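Side-chain contacts in intracellular serine protease (Bacillus licheniformis, PDB 4ZOQ), which probably acts as a subtilisin-like serine endopeptidase that cleaves lanthipeptide precursors at a specific sequence: residues Lys28-Ser32 against Tyr33-Gln37; Leu17-Lys20 against Glu21-Trp24; Thr142-Arg146 against Glu147-Leu151. All coordinates share one frame; numbering follows the deposited sequence.

Contact 1 (Lys28-Ser32 against Tyr33-Gln37)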
loop_
_atom_site.group_PDB
_atom_site.type_symbol
_atom_site.label_atom_id
_atom_site.label_comp_id
_atom_site.label_asym_id
_atom_site.label_seq_id
_atom_site.Cartn_x
_atom_site.Cartn_y
_atom_site.Cartn_z
ATOM N N LYS B 28 18.312 6.701 -7.725
ATOM C CA LYS B 28 18.178 5.657 -8.735
ATOM C C LYS B 28 16.851 5.779 -9.489
ATOM O O LYS B 28 16.825 5.860 -10.708
ATOM C CB LYS B 28 18.308 4.282 -8.086
ATOM C CG LYS B 28 18.315 3.163 -9.067
ATOM C CD LYS B 28 18.489 1.788 -8.427
ATOM C CE LYS B 28 18.750 0.737 -9.529
ATOM N NZ LYS B 28 20.201 0.599 -9.865
ATOM N N GLN B 29 15.761 5.878 -8.740
ATOM C CA GLN B 29 14.428 5.984 -9.304
ATOM C C GLN B 29 14.241 7.187 -10.255
ATOM O O GLN B 29 13.697 7.043 -11.363
ATOM C CB GLN B 29 13.415 6.066 -8.164
ATOM C CG GLN B 29 13.098 4.748 -7.451
ATOM C CD GLN B 29 12.095 3.883 -8.230
ATOM O OE1 GLN B 29 11.818 4.133 -9.412
ATOM N NE2 GLN B 29 11.497 2.907 -7.548
ATOM N N THR B 30 14.730 8.353 -9.826
ATOM C CA THR B 30 14.459 9.632 -10.479
ATOM C C THR B 30 15.602 10.123 -11.383
ATOM O O THR B 30 15.576 11.275 -11.830
ATOM C CB THR B 30 14.177 10.747 -9.432
ATOM O OG1 THR B 30 15.335 10.914 -8.603
ATOM C CG2 THR B 30 12.972 10.402 -8.555
ATOM N N ASP B 31 16.589 9.260 -11.628
ATOM C CA ASP B 31 17.790 9.600 -12.383
ATOM C C ASP B 31 18.462 10.853 -11.772
ATOM O O ASP B 31 18.568 11.906 -12.423
ATOM C CB ASP B 31 17.488 9.819 -13.873
ATOM C CG ASP B 31 18.766 9.907 -14.728
ATOM O OD1 ASP B 31 19.857 9.521 -14.231
ATOM O OD2 ASP B 31 18.678 10.342 -15.900
ATOM N N SER B 32 18.875 10.733 -10.510
ATOM C CA SER B 32 19.425 11.860 -9.748
ATOM C C SER B 32 18.494 13.068 -9.774
ATOM O O SER B 32 18.941 14.182 -9.999
ATOM C CB SER B 32 20.814 12.234 -10.263
ATOM O OG SER B 32 21.716 11.164 -10.014
ATOM N N TYR B 33 17.193 12.825 -9.586
ATOM C CA TYR B 33 16.165 13.871 -9.451
ATOM C C TYR B 33 15.908 14.652 -10.742
ATOM O O TYR B 33 15.279 15.699 -10.719
ATOM C CB TYR B 33 16.539 14.814 -8.305
ATOM C CG TYR B 33 16.879 13.978 -7.109
ATOM C CD1 TYR B 33 15.879 13.327 -6.389
ATOM C CD2 TYR B 33 18.209 13.774 -6.735
ATOM C CE1 TYR B 33 16.187 12.515 -5.323
ATOM C CE2 TYR B 33 18.533 12.954 -5.673
ATOM C CZ TYR B 33 17.518 12.329 -4.971
ATOM O OH TYR B 33 17.818 11.522 -3.919
ATOM N N ARG B 34 16.343 14.129 -11.878
ATOM C CA ARG B 34 16.034 14.778 -13.142
ATOM C C ARG B 34 14.545 14.705 -13.473
ATOM O O ARG B 34 14.018 15.581 -14.146
ATOM C CB ARG B 34 16.843 14.146 -14.256
ATOM C CG ARG B 34 18.248 14.636 -14.294
ATOM C CD ARG B 34 19.085 13.861 -15.316
ATOM N NE ARG B 34 20.453 14.362 -15.295
ATOM C CZ ARG B 34 21.410 13.903 -14.501
ATOM N NH1 ARG B 34 21.147 12.927 -13.627
ATOM N NH2 ARG B 34 22.624 14.440 -14.565
ATOM N N THR B 35 13.867 13.665 -12.982
ATOM C CA THR B 35 12.441 13.494 -13.239
ATOM C C THR B 35 11.612 14.647 -12.660
ATOM O O THR B 35 10.525 14.924 -13.174
ATOM C CB THR B 35 11.900 12.138 -12.660
ATOM O OG1 THR B 35 12.008 12.104 -11.224
ATOM C CG2 THR B 35 12.638 10.961 -13.257
ATOM N N TYR B 36 12.148 15.363 -11.660
ATOM C CA TYR B 36 11.431 16.506 -11.085
ATOM C C TYR B 36 11.179 17.577 -12.113
ATOM O O TYR B 36 10.222 18.331 -11.992
ATOM C CB TYR B 36 12.182 17.146 -9.920
ATOM C CG TYR B 36 12.284 16.311 -8.659
ATOM C CD1 TYR B 36 11.595 15.103 -8.523
ATOM C CD2 TYR B 36 13.114 16.709 -7.626
ATOM C CE1 TYR B 36 11.719 14.332 -7.373
ATOM C CE2 TYR B 36 13.248 15.943 -6.472
ATOM C CZ TYR B 36 12.554 14.760 -6.351
ATOM O OH TYR B 36 12.679 14.017 -5.199
ATOM N N GLN B 37 12.053 17.684 -13.103
ATOM C CA GLN B 37 11.835 18.656 -14.170
ATOM C C GLN B 37 11.164 18.031 -15.396
ATOM O O GLN B 37 10.863 18.733 -16.339
ATOM C CB GLN B 37 13.139 19.375 -14.539
ATOM C CG GLN B 37 14.151 18.510 -15.217
ATOM C CD GLN B 37 15.374 19.271 -15.712
ATOM O OE1 GLN B 37 16.446 18.703 -15.859
ATOM N NE2 GLN B 37 15.172 20.505 -16.113
#
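Between T30 and T35 the chain leaves helix 24-30 through three successive residues of positive phi, D31 to Y33, and T35 N closes the loop on T30 O at 3.2 Å. T30 suits this end because its hydroxyl works twice: with chi1 at 61° OG1 sits between its own backbone N and carbonyl carbon, accepts from Y33 N at 2.8 Å on a rather bent bond (134°), and also bonds to A26 O one turn back. Its CB and CG2 meet the hydroxyl of T35, T30 CB to T35 OG1 3.1 Å, the two side chains crossing at about a right angle.

D31, with its positive phi and two bonds back into the last turn, marks a Schellman motif, and D31-R34 forms a type I' turn. D31 O accepts from R34 N at 3.2 Å and from R34 NH1 at 3.0 Å, from opposite faces of its plane. R34, extended from CG to NE, is long enough to run alongside the turn and bring NH1 there, and the D31 carboxylate adds a long salt bridge, D31 OD1 to R34 NH1 3.7 Å. The Y33 side chain touches A26, A27 and P9, and that of T35 touches Y334 and L337 of helix 333-338.

Contact 2 (Leu17-Lys20 against Glu21-Trp24); sequences LELK and EYLW
A local i to i+3 contact joins E18 to E21, L19 to Y22 and K20 to L23, along a short 3-10 segment that leads into helix 24-30 near the N-terminal end of the chain. Three backbone bonds define it: L23 N to K20 O at 3.0 Å, and before it Y22 N to L19 O and E21 N to E18 O. Bonding from each residue to the third one back is the mark of a 3-10 segment. L23 then takes the N-cap position of the helix.

The side chains divide by character. L19 presents CD2 in the plane of the Y22 ring, at its edge, 4.0 Å from Y22 CE2. A branched aliphatic tip suits this place, since both side chains also lie against I265, and Y22 reaches L247 of strand 246-249. L23 points its CB toward the preceding turn, 3.6 Å from K20 O, and packs on Y33. Among the exposed residues E18, bent at chi2 (61°), brings its carboxylate to the aliphatic CG of E21, E18 OE2 to E21 CG 3.8 Å. The two carboxylate planes are 24° apart, and that of E18 stands nearly perpendicular to the Y22 ring. The W24 indole leads away from the turn, and its NE1 bonds to L245 O.

With E18 OE1 and E21 OE2 5.4 Å apart, the acids probably repel mildly, a cost that solvent around these exposed side chains would reduce; the backbone bonds and the L19-Y22 apolar pair are the evident cohesive contacts.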
loop_
_atom_site.group_PDB
_atom_site.type_symbol
_atom_site.label_atom_id
_atom_site.label_comp_id
_atom_site.label_asym_id
_atom_site.label_seq_id
_atom_site.Cartn_x
_atom_site.Cartn_y
_atom_site.Cartn_z
ATOM N N LEU B 17 23.557 17.861 3.893
ATOM C CA LEU B 17 23.856 17.375 2.560
ATOM C C LEU B 17 24.259 15.878 2.576
ATOM O O LEU B 17 24.082 15.166 1.584
ATOM C CB LEU B 17 24.969 18.237 1.966
ATOM C CG LEU B 17 25.250 18.177 0.480
ATOM C CD1 LEU B 17 24.252 19.114 -0.220
ATOM C CD2 LEU B 17 26.686 18.596 0.204
ATOM N N GLU B 18 24.691 15.379 3.730
ATOM C CA GLU B 18 25.154 13.998 3.840
ATOM C C GLU B 18 24.016 12.971 3.861
ATOM O O GLU B 18 24.222 11.797 3.558
ATOM C CB GLU B 18 25.991 13.870 5.131
ATOM C CG GLU B 18 26.213 12.452 5.720
ATOM C CD GLU B 18 26.942 11.485 4.799
ATOM O OE1 GLU B 18 27.717 11.940 3.922
ATOM O OE2 GLU B 18 26.737 10.257 4.965
ATOM N N LEU B 19 22.793 13.436 4.067
ATOM C CA LEU B 19 21.659 12.527 4.085
ATOM C C LEU B 19 21.325 12.001 2.681
ATOM O O LEU B 19 20.579 11.041 2.539
ATOM C CB LEU B 19 20.451 13.203 4.702
ATOM C CG LEU B 19 20.655 13.600 6.162
ATOM C CD1 LEU B 19 19.336 14.082 6.735
ATOM C CD2 LEU B 19 21.243 12.468 6.983
ATOM N N LYS B 20 21.858 12.646 1.644
ATOM C CA LYS B 20 21.639 12.177 0.277
ATOM C C LYS B 20 22.186 10.771 0.077
ATOM O O LYS B 20 21.691 10.020 -0.756
ATOM C CB LYS B 20 22.277 13.131 -0.732
ATOM C CG LYS B 20 21.616 14.508 -0.749
ATOM C CD LYS B 20 22.279 15.471 -1.735
ATOM C CE LYS B 20 21.501 16.787 -1.772
ATOM N NZ LYS B 20 22.207 17.856 -2.528
ATOM N N GLU B 21 23.179 10.390 0.867
ATOM C CA GLU B 21 23.726 9.042 0.744
ATOM C C GLU B 21 22.671 7.939 0.972
ATOM O O GLU B 21 22.755 6.869 0.384
ATOM C CB GLU B 21 24.884 8.855 1.725
ATOM C CG GLU B 21 26.146 9.508 1.267
ATOM C CD GLU B 21 26.570 9.002 -0.088
ATOM O OE1 GLU B 21 26.647 7.756 -0.269
ATOM O OE2 GLU B 21 26.796 9.856 -0.973
ATOM N N TYR B 22 21.713 8.206 1.855
ATOM C CA TYR B 22 20.696 7.231 2.248
ATOM C C TYR B 22 19.476 7.289 1.332
ATOM O O TYR B 22 18.536 6.491 1.468
ATOM C CB TYR B 22 20.266 7.486 3.705
ATOM C CG TYR B 22 21.440 7.588 4.671
ATOM C CD1 TYR B 22 22.239 6.483 4.954
ATOM C CD2 TYR B 22 21.733 8.784 5.300
ATOM C CE1 TYR B 22 23.305 6.581 5.821
ATOM C CE2 TYR B 22 22.781 8.889 6.177
ATOM C CZ TYR B 22 23.573 7.795 6.434
ATOM O OH TYR B 22 24.633 7.927 7.313
ATOM N N LEU B 23 19.508 8.231 0.396
ATOM C CA LEU B 23 18.459 8.389 -0.591
ATOM C C LEU B 23 18.918 7.844 -1.950
ATOM O O LEU B 23 18.391 8.238 -2.999
ATOM C CB LEU B 23 18.057 9.859 -0.701
ATOM C CG LEU B 23 17.082 10.383 0.371
ATOM C CD1 LEU B 23 17.143 11.903 0.485
ATOM C CD2 LEU B 23 15.664 9.960 0.057
ATOM N N TRP B 24 19.909 6.946 -1.910
ATOM C CA TRP B 24 20.434 6.275 -3.102
ATOM C C TRP B 24 19.307 5.674 -3.919
ATOM O O TRP B 24 19.340 5.758 -5.161
ATOM C CB TRP B 24 21.447 5.175 -2.743
ATOM C CG TRP B 24 20.883 4.096 -1.859
ATOM C CD1 TRP B 24 20.926 4.040 -0.487
ATOM C CD2 TRP B 24 20.167 2.926 -2.286
ATOM N NE1 TRP B 24 20.305 2.889 -0.043
ATOM C CE2 TRP B 24 19.816 2.200 -1.125
ATOM C CE3 TRP B 24 19.793 2.421 -3.541
ATOM C CZ2 TRP B 24 19.111 0.998 -1.179
ATOM C CZ3 TRP B 24 19.061 1.246 -3.596
ATOM C CH2 TRP B 24 18.736 0.537 -2.417
#

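Contact 3 (Thr142-Arg146 against Glu147-Leu151); sequences TSLDR and EGKVL
D145 folds its carboxylate back over the first turn of helix 146-164, so that OD1 receives G148 N at 2.9 Å, nearly along the C-O axis. The chi1 of 56° places CG between the backbone N and the carbonyl carbon, which turns the acid toward the helix although CB points away from it. A short acid suits this place: it reaches the amide, and its charge would be expected to interact well with the positive end of the helix dipole. D145 O accepts from K149 N at 2.9 Å.

G148 lies against the preceding strand, its CA making a CH...O contact with S143 O at 3.1 Å; a residue lacking CB permits that approach. K149 runs extended past the turn, its aliphatic chain bringing CE to 3.3 Å from L144 O. R146 bends at chi3 and lays one face of its guanidinium over E147 CG, which is 3.3 Å from R146 NH2. The carboxylate plane of E147 is 84° from that of the guanidinium. The salt bridge from R146 NH2 to E147 OE2 is long, and OE2 has a stronger partner in E90 N of the neighbouring subunit, whose I89 packs on E147 and V150. T142 meets L151 obliquely, T142 CG2 to L151 CD2 4.1 Å, while its OG1 is hydrogen-bonded to S140 OG.

After the inverse gamma turn centred on L144, this is a side-chain N-cap at the passage from strand 140-143 into helix 146-164.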
loop_
_atom_site.group_PDB
_atom_site.type_symbol
_atom_site.label_atom_id
_atom_site.label_comp_id
_atom_site.label_asym_id
_atom_site.label_seq_id
_atom_site.Cartn_x
_atom_site.Cartn_y
_atom_site.Cartn_z
ATOM N N THR B 142 -3.519 -15.364 5.655
ATOM C CA THR B 142 -4.841 -15.900 5.917
ATOM C C THR B 142 -4.964 -17.365 5.542
ATOM O O THR B 142 -4.705 -17.739 4.388
ATOM C CB THR B 142 -5.911 -15.096 5.106
ATOM O OG1 THR B 142 -5.913 -13.724 5.512
ATOM C CG2 THR B 142 -7.303 -15.695 5.254
ATOM N N SER B 143 -5.411 -18.183 6.496
ATOM C CA SER B 143 -5.695 -19.585 6.212
ATOM C C SER B 143 -6.952 -19.677 5.380
ATOM O O SER B 143 -7.971 -19.063 5.706
ATOM C CB SER B 143 -5.842 -20.398 7.497
ATOM O OG SER B 143 -4.689 -20.266 8.324
ATOM N N LEU B 144 -6.881 -20.445 4.304
ATOM C CA LEU B 144 -8.021 -20.587 3.429
ATOM C C LEU B 144 -8.912 -21.758 3.875
ATOM O O LEU B 144 -9.211 -22.658 3.097
ATOM C CB LEU B 144 -7.557 -20.774 1.991
ATOM C CG LEU B 144 -6.965 -19.521 1.353
ATOM C CD1 LEU B 144 -6.525 -19.786 -0.082
ATOM C CD2 LEU B 144 -7.965 -18.390 1.407
ATOM N N ASP B 145 -9.312 -21.760 5.142
ATOM C CA ASP B 145 -10.419 -22.612 5.557
ATOM C C ASP B 145 -11.719 -21.946 5.097
ATOM O O ASP B 145 -11.677 -20.989 4.323
ATOM C CB ASP B 145 -10.418 -22.862 7.068
ATOM C CG ASP B 145 -10.451 -21.594 7.876
ATOM O OD1 ASP B 145 -10.791 -20.520 7.328
ATOM O OD2 ASP B 145 -10.166 -21.675 9.086
ATOM N N ARG B 146 -12.861 -22.400 5.615
ATOM C CA ARG B 146 -14.157 -21.873 5.185
ATOM C C ARG B 146 -14.248 -20.352 5.332
ATOM O O ARG B 146 -14.609 -19.647 4.379
ATOM C CB ARG B 146 -15.308 -22.524 5.963
ATOM C CG ARG B 146 -16.678 -22.254 5.312
ATOM C CD ARG B 146 -17.850 -22.677 6.186
ATOM N NE ARG B 146 -17.732 -22.164 7.557
ATOM C CZ ARG B 146 -18.011 -20.909 7.918
ATOM N NH1 ARG B 146 -18.410 -20.030 7.010
ATOM N NH2 ARG B 146 -17.873 -20.523 9.182
ATOM N N GLU B 147 -13.938 -19.852 6.524
ATOM C CA GLU B 147 -14.045 -18.426 6.791
ATOM C C GLU B 147 -12.949 -17.622 6.088
ATOM O O GLU B 147 -13.124 -16.424 5.792
ATOM C CB GLU B 147 -13.961 -18.162 8.289
ATOM C CG GLU B 147 -15.027 -18.792 9.147
ATOM C CD GLU B 147 -14.769 -18.452 10.587
ATOM O OE1 GLU B 147 -13.599 -18.136 10.879
ATOM O OE2 GLU B 147 -15.714 -18.443 11.406
ATOM N N GLY B 148 -11.818 -18.293 5.847
ATOM C CA GLY B 148 -10.720 -17.737 5.082
ATOM C C GLY B 148 -11.119 -17.458 3.656
ATOM O O GLY B 148 -10.850 -16.376 3.139
ATOM N N LYS B 149 -11.776 -18.423 3.018
ATOM C CA LYS B 149 -12.190 -18.233 1.641
ATOM C C LYS B 149 -13.241 -17.144 1.482
ATOM O O LYS B 149 -13.287 -16.468 0.448
ATOM C CB LYS B 149 -12.715 -19.533 1.071
ATOM C CG LYS B 149 -11.763 -20.678 1.242
ATOM C CD LYS B 149 -12.217 -21.852 0.407
ATOM C CE LYS B 149 -11.355 -23.068 0.660
ATOM N NZ LYS B 149 -11.979 -24.290 0.056
ATOM N N VAL B 150 -14.063 -16.951 2.507
ATOM C CA VAL B 150 -15.086 -15.917 2.459
ATOM C C VAL B 150 -14.424 -14.543 2.537
ATOM O O VAL B 150 -14.777 -13.626 1.786
ATOM C CB VAL B 150 -16.121 -16.081 3.598
ATOM C CG1 VAL B 150 -16.964 -14.830 3.717
ATOM C CG2 VAL B 150 -17.021 -17.277 3.306
ATOM N N LEU B 151 -13.456 -14.413 3.443
ATOM C CA LEU B 151 -12.671 -13.184 3.559
ATOM C C LEU B 151 -11.981 -12.850 2.230
ATOM O O LEU B 151 -11.954 -11.687 1.809
ATOM C CB LEU B 151 -11.632 -13.301 4.679
ATOM C CG LEU B 151 -10.857 -12.032 5.034
ATOM C CD1 LEU B 151 -11.761 -11.041 5.701
ATOM C CD2 LEU B 151 -9.645 -12.341 5.926
#

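In the fold
Contacts 1 and 2 are neighbours on one side of the chain, their centres about 14 Å apart, and frame the same helix: residues 17-24 lead into helix 24-30 and residues 28-37 lead out of it. They pack against each other at Y33 and L23. Contact 3 sits on the far side of the chain's centre, its own centre about 43 Å from that of contact 1 and 44 Å from that of contact 2. Contact 1 is the most enclosed, with four touching residues buried and one exposed, against three and two in contact 2 and three and three in contact 3. Contact 3 alone meets another subunit, and there its charged side chains find partners.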